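Local structure of possible glutathione S-transferase (Rhodopseudomonas palustris, 3M8N) at residues Y4-V18 / V55-S69. The protein probably catalyses the conjugation of glutathione to electrophilic substrates, as a member of the glutathione S-transferase superfamily. Numbering follows the deposited sequence.
Sequences YKLYSMQRSGNSYKV and VPLLETAPGRYLAES
L6 CD1 packs alongside the ring of P56, 3.9 Å from its CB, while the V18 side chain crosses that ring obliquely, CG2 meeting P56 CG, showing how a cis-proline can fill the angle between a strand and the helix that follows it. The cis peptide before P56 is a hallmark of the thioredoxin-like fold. Beside this centre, strand 57-59 runs antiparallel to 4-8: Y7 and L57 form a hydrogen-bonded pair, with Y7 N to L57 O at 3.0 Å and L57 N returning to Y7 O, and K5 O takes E59 N. L57 O also lies in the plane of the Y7 ring, at its edge. K5 turns its CG away from the backbone N (chi1 -157°), which lays its chain alongside E59, and K5 NZ reaches E59 OE2 in a 3.4 Å salt bridge. At the opposite end, S69 OG gives N14 OD1 a weak bond of 3.3 Å, N14 ND2 bonds E105, and K17 NZ donates to N14 OD1 and salt-bridges E100. A leucine replacing K17 would probably cost E100 this countercharge and N14 OD1 its lysine donor. Strand 29-33 flanks 4-8 and strand 65-67 flanks 57-59, while helix 69-77 covers Y4, V18 and L58 and the second subunit meets E68.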
ATOM      1  N   TYR A   4     -20.351   4.234  11.304  1.00 35.23           N
ATOM      2  CA  TYR A   4     -19.854   4.364   9.942  1.00 33.68           C
ATOM      3  C   TYR A   4     -20.729   3.635   9.001  1.00 32.04           C
ATOM      4  O   TYR A   4     -21.477   2.737   9.399  1.00 32.09           O
ATOM      5  CB  TYR A   4     -18.464   3.743   9.773  1.00 33.76           C
ATOM      6  CG  TYR A   4     -17.462   3.726  10.925  1.00 32.78           C
ATOM      7  CD1 TYR A   4     -16.464   4.702  11.035  1.00 31.72           C
ATOM      8  CD2 TYR A   4     -17.428   2.666  11.803  1.00 28.67           C
ATOM      9  CE1 TYR A   4     -15.545   4.635  12.023  1.00 30.13           C
ATOM     10  CE2 TYR A   4     -16.525   2.624  12.769  1.00 30.18           C
ATOM     11  CZ  TYR A   4     -15.579   3.593  12.877  1.00 32.72           C
ATOM     12  OH  TYR A   4     -14.682   3.492  13.947  1.00 39.91           O
ATOM     13  N   LYS A   5     -20.619   4.047   7.749  1.00 31.13           N
ATOM     14  CA  LYS A   5     -21.225   3.371   6.634  1.00 30.65           C
ATOM     15  C   LYS A   5     -20.123   2.783   5.783  1.00 29.60           C
ATOM     16  O   LYS A   5     -19.249   3.517   5.358  1.00 31.40           O
ATOM     17  CB  LYS A   5     -22.042   4.356   5.811  1.00 31.19           C
ATOM     18  CG  LYS A   5     -23.107   3.676   4.995  1.00 34.41           C
ATOM     19  CD  LYS A   5     -23.799   4.595   4.016  1.00 38.45           C
ATOM     20  CE  LYS A   5     -24.479   5.708   4.679  1.00 39.02           C
ATOM     21  NZ  LYS A   5     -25.525   6.269   3.766  1.00 44.16           N
ATOM     22  N   LEU A   6     -20.148   1.474   5.549  1.00 28.50           N
ATOM     23  CA  LEU A   6     -19.279   0.817   4.624  1.00 26.92           C
ATOM     24  C   LEU A   6     -19.956   0.301   3.352  1.00 27.61           C
ATOM     25  O   LEU A   6     -20.849  -0.536   3.382  1.00 28.11           O
ATOM     26  CB  LEU A   6     -18.551  -0.330   5.316  1.00 26.27           C
ATOM     27  CG  LEU A   6     -17.440  -1.134   4.622  1.00 23.58           C
ATOM     28  CD1 LEU A   6     -16.136  -0.292   4.464  1.00 22.83           C
ATOM     29  CD2 LEU A   6     -17.163  -2.450   5.368  1.00 23.16           C
ATOM     30  N   TYR A   7     -19.454   0.759   2.216  1.00 27.70           N
ATOM     31  CA  TYR A   7     -19.831   0.204   0.940  1.00 27.92           C
ATOM     32  C   TYR A   7     -18.875  -0.925   0.679  1.00 27.38           C
ATOM     33  O   TYR A   7     -17.657  -0.744   0.702  1.00 27.48           O
ATOM     34  CB  TYR A   7     -19.741   1.252  -0.157  1.00 28.35           C
ATOM     35  CG  TYR A   7     -20.693   2.433   0.023  1.00 30.09           C
ATOM     36  CD1 TYR A   7     -21.886   2.508  -0.683  1.00 30.06           C
ATOM     37  CD2 TYR A   7     -20.367   3.496   0.890  1.00 31.03           C
ATOM     38  CE1 TYR A   7     -22.731   3.591  -0.524  1.00 31.90           C
ATOM     39  CE2 TYR A   7     -21.182   4.569   1.053  1.00 32.03           C
ATOM     40  CZ  TYR A   7     -22.372   4.612   0.356  1.00 34.27           C
ATOM     41  OH  TYR A   7     -23.182   5.702   0.544  1.00 37.44           O
ATOM     42  N   SER A   8     -19.446  -2.102   0.471  1.00 27.14           N
ATOM     43  CA  SER A   8     -18.716  -3.357   0.586  1.00 27.51           C
ATOM     44  C   SER A   8     -19.165  -4.373  -0.427  1.00 27.07           C
ATOM     45  O   SER A   8     -20.302  -4.484  -0.719  1.00 27.05           O
ATOM     46  CB  SER A   8     -18.864  -3.921   2.028  1.00 27.10           C
ATOM     47  OG  SER A   8     -18.335  -5.197   2.194  1.00 27.29           O
HETATM   48  N   MSE A   9     -18.242  -5.121  -0.968  1.00 28.55           N
HETATM   49  CA  MSE A   9     -18.599  -6.294  -1.685  1.00 28.92           C
HETATM   50  C   MSE A   9     -18.301  -7.530  -0.863  1.00 28.18           C
HETATM   51  O   MSE A   9     -17.227  -7.715  -0.351  1.00 27.77           O
HETATM   52  CB  MSE A   9     -17.815  -6.317  -2.974  1.00 30.10           C
HETATM   53  CG  MSE A   9     -18.319  -7.329  -3.951  1.00 35.43           C
HETATM   54 SE   MSE A   9     -17.253  -7.276  -5.588  1.00 49.97          SE
HETATM   55  CE  MSE A   9     -17.068  -9.181  -5.831  1.00 43.56           C
ATOM     56  N   GLN A  10     -19.277  -8.404  -0.776  1.00 29.66           N
ATOM     57  CA  GLN A  10     -19.240  -9.577   0.122  1.00 30.86           C
ATOM     58  C   GLN A  10     -18.070 -10.512  -0.197  1.00 30.57           C
ATOM     59  O   GLN A  10     -17.325 -10.889   0.676  1.00 30.38           O
ATOM     60  CB  GLN A  10     -20.626 -10.268   0.125  1.00 30.70           C
ATOM     61  CG  GLN A  10     -20.842 -11.387   1.125  1.00 33.64           C
ATOM     62  CD  GLN A  10     -20.771 -10.924   2.588  1.00 33.61           C
ATOM     63  OE1 GLN A  10     -21.200  -9.844   2.944  1.00 38.43           O
ATOM     64  NE2 GLN A  10     -20.171 -11.729   3.407  1.00 34.18           N
ATOM     65  N   ARG A  11     -17.846 -10.784  -1.471  1.00 31.99           N
ATOM     66  CA  ARG A  11     -16.825 -11.753  -1.887  1.00 33.23           C
ATOM     67  C   ARG A  11     -15.532 -11.073  -2.314  1.00 32.36           C
ATOM     68  O   ARG A  11     -14.613 -11.733  -2.747  1.00 33.71           O
ATOM     69  CB  ARG A  11     -17.359 -12.689  -2.999  1.00 34.81           C
ATOM     70  CG  ARG A  11     -18.463 -13.723  -2.534  1.00 41.40           C
ATOM     71  CD  ARG A  11     -19.050 -14.605  -3.671  1.00 48.21           C
ATOM     72  NE  ARG A  11     -17.971 -15.338  -4.342  1.00 56.52           N
ATOM     73  CZ  ARG A  11     -17.722 -16.646  -4.224  1.00 60.58           C
ATOM     74  NH1 ARG A  11     -18.511 -17.423  -3.467  1.00 63.85           N
ATOM     75  NH2 ARG A  11     -16.685 -17.188  -4.877  1.00 59.29           N
ATOM     76  N   SER A  12     -15.442  -9.759  -2.162  1.00 30.17           N
ATOM     77  CA  SER A  12     -14.189  -9.060  -2.367  1.00 28.34           C
ATOM     78  C   SER A  12     -13.194  -9.164  -1.186  1.00 27.82           C
ATOM     79  O   SER A  12     -13.573  -8.907  -0.029  1.00 28.36           O
ATOM     80  CB  SER A  12     -14.537  -7.622  -2.597  1.00 28.25           C
ATOM     81  OG  SER A  12     -13.412  -6.855  -2.475  1.00 29.52           O
ATOM     82  N   GLY A  13     -11.927  -9.508  -1.446  1.00 25.42           N
ATOM     83  CA  GLY A  13     -10.944  -9.659  -0.391  1.00 24.57           C
ATOM     84  C   GLY A  13     -10.579  -8.349   0.274  1.00 24.21           C
ATOM     85  O   GLY A  13     -10.354  -8.303   1.455  1.00 24.16           O
ATOM     86  N   ASN A  14     -10.509  -7.266  -0.486  1.00 23.31           N
ATOM     87  CA  ASN A  14     -10.286  -5.959   0.110  1.00 23.08           C
ATOM     88  C   ASN A  14     -11.357  -5.501   1.037  1.00 22.33           C
ATOM     89  O   ASN A  14     -11.034  -4.887   2.054  1.00 21.80           O
ATOM     90  CB  ASN A  14     -10.061  -4.895  -0.957  1.00 23.41           C
ATOM     91  CG  ASN A  14      -8.717  -5.008  -1.585  1.00 24.51           C
ATOM     92  OD1 ASN A  14      -7.766  -5.331  -0.932  1.00 25.89           O
ATOM     93  ND2 ASN A  14      -8.639  -4.778  -2.874  1.00 28.62           N
ATOM     94  N   SER A  15     -12.609  -5.791   0.674  1.00 21.15           N
ATOM     95  CA  SER A  15     -13.726  -5.402   1.451  1.00 22.04           C
ATOM     96  C   SER A  15     -13.758  -6.242   2.698  1.00 22.80           C
ATOM     97  O   SER A  15     -14.085  -5.724   3.774  1.00 24.09           O
ATOM     98  CB  SER A  15     -15.040  -5.632   0.725  1.00 22.56           C
ATOM     99  OG  SER A  15     -15.394  -4.619  -0.189  1.00 22.82           O
ATOM    100  N   TYR A  16     -13.475  -7.530   2.563  1.00 22.49           N
ATOM    101  CA  TYR A  16     -13.472  -8.387   3.714  1.00 22.33           C
ATOM    102  C   TYR A  16     -12.440  -7.988   4.759  1.00 22.61           C
ATOM    103  O   TYR A  16     -12.701  -8.110   5.928  1.00 24.08           O
ATOM    104  CB  TYR A  16     -13.265  -9.829   3.308  1.00 22.70           C
ATOM    105  CG  TYR A  16     -12.893 -10.786   4.463  1.00 21.94           C
ATOM    106  CD1 TYR A  16     -13.749 -10.992   5.525  1.00 21.99           C
ATOM    107  CD2 TYR A  16     -11.688 -11.501   4.450  1.00 20.60           C
ATOM    108  CE1 TYR A  16     -13.402 -11.878   6.581  1.00 22.11           C
ATOM    109  CE2 TYR A  16     -11.344 -12.378   5.504  1.00 22.71           C
ATOM    110  CZ  TYR A  16     -12.215 -12.560   6.550  1.00 22.12           C
ATOM    111  OH  TYR A  16     -11.919 -13.426   7.548  1.00 23.95           O
ATOM    112  N   LYS A  17     -11.258  -7.522   4.362  1.00 22.87           N
ATOM    113  CA  LYS A  17     -10.295  -6.925   5.318  1.00 22.58           C
ATOM    114  C   LYS A  17     -10.930  -5.905   6.275  1.00 21.67           C
ATOM    115  O   LYS A  17     -10.717  -5.956   7.475  1.00 21.96           O
ATOM    116  CB  LYS A  17      -9.125  -6.263   4.590  1.00 22.13           C
ATOM    117  CG  LYS A  17      -8.159  -7.201   4.020  1.00 23.15           C
ATOM    118  CD  LYS A  17      -7.725  -6.749   2.651  1.00 22.67           C
ATOM    119  CE  LYS A  17      -6.815  -5.695   2.762  1.00 25.28           C
ATOM    120  NZ  LYS A  17      -5.907  -5.893   1.600  1.00 26.97           N
ATOM    121  N   VAL A  18     -11.697  -4.976   5.725  1.00 21.36           N
ATOM    122  CA  VAL A  18     -12.281  -3.932   6.481  1.00 20.56           C
ATOM    123  C   VAL A  18     -13.393  -4.468   7.358  1.00 21.04           C
ATOM    124  O   VAL A  18     -13.493  -4.098   8.500  1.00 21.30           O
ATOM    125  CB  VAL A  18     -12.838  -2.866   5.597  1.00 19.78           C
ATOM    126  CG1 VAL A  18     -13.416  -1.879   6.466  1.00 20.36           C
ATOM    127  CG2 VAL A  18     -11.735  -2.232   4.696  1.00 19.36           C
ATOM    128  N   VAL A  55     -14.462   0.080  -4.252  1.00 32.32           N
ATOM    129  CA  VAL A  55     -15.104  -0.593  -3.120  1.00 30.62           C
ATOM    130  C   VAL A  55     -13.976  -1.404  -2.404  1.00 28.63           C
ATOM    131  O   VAL A  55     -13.236  -2.078  -3.081  1.00 28.93           O
ATOM    132  CB  VAL A  55     -16.224  -1.519  -3.694  1.00 31.49           C
ATOM    133  CG1 VAL A  55     -16.967  -2.219  -2.658  1.00 27.62           C
ATOM    134  CG2 VAL A  55     -17.188  -0.692  -4.500  1.00 32.11           C
ATOM    135  N   PRO A  56     -13.828  -1.338  -1.048  1.00 26.40           N
ATOM    136  CA  PRO A  56     -14.676  -0.703  -0.063  1.00 25.54           C
ATOM    137  C   PRO A  56     -14.499   0.822  -0.006  1.00 24.85           C
ATOM    138  O   PRO A  56     -13.486   1.346  -0.455  1.00 25.63           O
ATOM    139  CB  PRO A  56     -14.247  -1.382   1.239  1.00 24.53           C
ATOM    140  CG  PRO A  56     -12.770  -1.619   1.059  1.00 24.30           C
ATOM    141  CD  PRO A  56     -12.621  -1.919  -0.413  1.00 25.78           C
ATOM    142  N   LEU A  57     -15.512   1.496   0.523  1.00 24.82           N
ATOM    143  CA  LEU A  57     -15.478   2.908   0.791  1.00 25.12           C
ATOM    144  C   LEU A  57     -16.065   3.118   2.145  1.00 25.19           C
ATOM    145  O   LEU A  57     -17.120   2.584   2.456  1.00 25.27           O
ATOM    146  CB  LEU A  57     -16.321   3.636  -0.231  1.00 24.21           C
ATOM    147  CG  LEU A  57     -16.030   5.086  -0.599  1.00 25.12           C
ATOM    148  CD1 LEU A  57     -14.651   5.250  -1.168  1.00 24.04           C
ATOM    149  CD2 LEU A  57     -17.041   5.468  -1.636  1.00 24.31           C
ATOM    150  N   LEU A  58     -15.361   3.890   2.966  1.00 25.87           N
ATOM    151  CA  LEU A  58     -15.832   4.222   4.285  1.00 27.31           C
ATOM    152  C   LEU A  58     -16.258   5.665   4.363  1.00 28.83           C
ATOM    153  O   LEU A  58     -15.441   6.530   4.297  1.00 27.64           O
ATOM    154  CB  LEU A  58     -14.720   4.013   5.309  1.00 26.51           C
ATOM    155  CG  LEU A  58     -15.045   4.132   6.779  1.00 25.28           C
ATOM    156  CD1 LEU A  58     -15.873   2.987   7.095  1.00 25.56           C
ATOM    157  CD2 LEU A  58     -13.775   4.154   7.631  1.00 26.00           C
ATOM    158  N   GLU A  59     -17.554   5.911   4.534  1.00 32.84           N
ATOM    159  CA  GLU A  59     -18.047   7.262   4.887  1.00 37.21           C
ATOM    160  C   GLU A  59     -17.735   7.615   6.297  1.00 38.61           C
ATOM    161  O   GLU A  59     -18.271   6.999   7.235  1.00 38.89           O
ATOM    162  CB  GLU A  59     -19.564   7.320   4.883  1.00 38.23           C
ATOM    163  CG  GLU A  59     -20.220   7.682   3.608  1.00 43.73           C
ATOM    164  CD  GLU A  59     -21.558   8.398   3.795  1.00 48.81           C
ATOM    165  OE1 GLU A  59     -21.560   9.486   4.438  1.00 51.06           O
ATOM    166  OE2 GLU A  59     -22.578   7.878   3.250  1.00 49.17           O
ATOM    167  N   THR A  60     -16.889   8.606   6.458  1.00 41.29           N
ATOM    168  CA  THR A  60     -16.744   9.279   7.734  1.00 44.64           C
ATOM    169  C   THR A  60     -17.866  10.300   8.093  1.00 45.74           C
ATOM    170  O   THR A  60     -18.951   9.988   8.650  1.00 46.61           O
ATOM    171  CB  THR A  60     -15.542  10.100   7.649  1.00 44.30           C
ATOM    172  OG1 THR A  60     -14.431   9.255   7.324  1.00 48.19           O
ATOM    173  CG2 THR A  60     -15.372  10.820   8.988  1.00 45.59           C
ATOM    174  N   ALA A  61     -17.533  11.544   7.775  1.00 47.11           N
ATOM    175  CA  ALA A  61     -18.447  12.681   7.753  1.00 47.87           C
ATOM    176  C   ALA A  61     -19.551  12.424   6.717  1.00 47.51           C
ATOM    177  O   ALA A  61     -19.409  11.533   5.903  1.00 47.26           O
ATOM    178  CB  ALA A  61     -17.623  13.944   7.389  1.00 48.36           C
ATOM    179  N   PRO A  62     -20.661  13.197   6.732  1.00 47.64           N
ATOM    180  CA  PRO A  62     -21.600  13.004   5.594  1.00 46.71           C
ATOM    181  C   PRO A  62     -20.981  13.551   4.314  1.00 45.21           C
ATOM    182  O   PRO A  62     -20.410  14.632   4.330  1.00 44.93           O
ATOM    183  CB  PRO A  62     -22.830  13.805   6.011  1.00 47.04           C
ATOM    184  CG  PRO A  62     -22.692  13.908   7.512  1.00 47.74           C
ATOM    185  CD  PRO A  62     -21.236  14.086   7.750  1.00 47.54           C
ATOM    186  N   GLY A  63     -21.025  12.763   3.242  1.00 43.90           N
ATOM    187  CA  GLY A  63     -20.284  13.085   2.020  1.00 40.66           C
ATOM    188  C   GLY A  63     -18.764  13.164   2.072  1.00 38.66           C
ATOM    189  O   GLY A  63     -18.165  13.855   1.277  1.00 38.32           O
ATOM    190  N   ARG A  64     -18.141  12.457   3.001  1.00 36.56           N
ATOM    191  CA  ARG A  64     -16.721  12.300   2.994  1.00 35.06           C
ATOM    192  C   ARG A  64     -16.338  10.815   3.063  1.00 32.62           C
ATOM    193  O   ARG A  64     -16.638  10.130   4.008  1.00 32.11           O
ATOM    194  CB  ARG A  64     -16.082  13.091   4.119  1.00 35.67           C
ATOM    195  CG  ARG A  64     -14.585  13.295   3.851  1.00 41.65           C
ATOM    196  CD  ARG A  64     -13.846  14.072   4.918  1.00 45.49           C
ATOM    197  NE  ARG A  64     -12.422  14.074   4.614  1.00 49.35           N
ATOM    198  CZ  ARG A  64     -11.476  14.559   5.425  1.00 52.82           C
ATOM    199  NH1 ARG A  64     -11.822  15.110   6.595  1.00 53.04           N
ATOM    200  NH2 ARG A  64     -10.181  14.525   5.061  1.00 51.14           N
ATOM    201  N   TYR A  65     -15.664  10.345   2.031  1.00 30.73           N
ATOM    202  CA  TYR A  65     -15.351   8.928   1.821  1.00 29.19           C
ATOM    203  C   TYR A  65     -13.870   8.580   1.822  1.00 27.64           C
ATOM    204  O   TYR A  65     -13.073   9.195   1.152  1.00 30.44           O
ATOM    205  CB  TYR A  65     -15.951   8.521   0.508  1.00 28.02           C
ATOM    206  CG  TYR A  65     -17.399   8.850   0.458  1.00 29.98           C
ATOM    207  CD1 TYR A  65     -18.354   7.959   0.966  1.00 30.50           C
ATOM    208  CD2 TYR A  65     -17.832  10.053  -0.046  1.00 31.18           C
ATOM    209  CE1 TYR A  65     -19.686   8.265   0.941  1.00 33.09           C
ATOM    210  CE2 TYR A  65     -19.189  10.369  -0.083  1.00 35.04           C
ATOM    211  CZ  TYR A  65     -20.098   9.476   0.423  1.00 36.61           C
ATOM    212  OH  TYR A  65     -21.426   9.789   0.406  1.00 41.95           O
ATOM    213  N   LEU A  66     -13.487   7.592   2.577  1.00 25.15           N
ATOM    214  CA  LEU A  66     -12.151   7.146   2.517  1.00 23.12           C
ATOM    215  C   LEU A  66     -12.102   5.853   1.728  1.00 22.54           C
ATOM    216  O   LEU A  66     -12.921   4.989   1.898  1.00 22.35           O
ATOM    217  CB  LEU A  66     -11.609   7.016   3.938  1.00 22.57           C
ATOM    218  CG  LEU A  66     -10.256   6.404   4.166  1.00 20.27           C
ATOM    219  CD1 LEU A  66      -9.195   7.372   3.768  1.00 17.30           C
ATOM    220  CD2 LEU A  66     -10.204   6.079   5.572  1.00 19.57           C
ATOM    221  N   ALA A  67     -11.184   5.781   0.773  1.00 22.33           N
ATOM    222  CA  ALA A  67     -11.029   4.635  -0.076  1.00 21.29           C
ATOM    223  C   ALA A  67      -9.762   3.931   0.268  1.00 20.36           C
ATOM    224  O   ALA A  67      -8.973   4.420   1.044  1.00 20.99           O
ATOM    225  CB  ALA A  67     -10.987   5.048  -1.488  1.00 21.24           C
ATOM    226  N   GLU A  68      -9.549   2.776  -0.339  1.00 21.43           N
ATOM    227  CA  GLU A  68      -8.347   1.946  -0.106  1.00 22.36           C
ATOM    228  C   GLU A  68      -8.450   1.178   1.201  1.00 22.61           C
ATOM    229  O   GLU A  68      -8.261   1.734   2.272  1.00 24.80           O
ATOM    230  CB  GLU A  68      -6.997   2.704  -0.157  1.00 22.28           C
ATOM    231  CG  GLU A  68      -6.630   3.334  -1.522  1.00 24.80           C
ATOM    232  CD  GLU A  68      -6.288   2.334  -2.623  1.00 29.59           C
ATOM    233  OE1 GLU A  68      -5.841   1.189  -2.308  1.00 30.92           O
ATOM    234  OE2 GLU A  68      -6.500   2.691  -3.803  1.00 29.50           O
ATOM    235  N   SER A  69      -8.686  -0.122   1.091  1.00 21.95           N
ATOM    236  CA  SER A  69      -8.855  -0.969   2.228  1.00 21.43           C
ATOM    237  C   SER A  69      -7.773  -0.817   3.221  1.00 20.49           C
ATOM    238  O   SER A  69      -8.065  -0.863   4.357  1.00 21.73           O
ATOM    239  CB  SER A  69      -9.046  -2.425   1.846  1.00 21.01           C
ATOM    240  OG  SER A  69      -7.899  -2.915   1.248  1.00 23.96           O
TER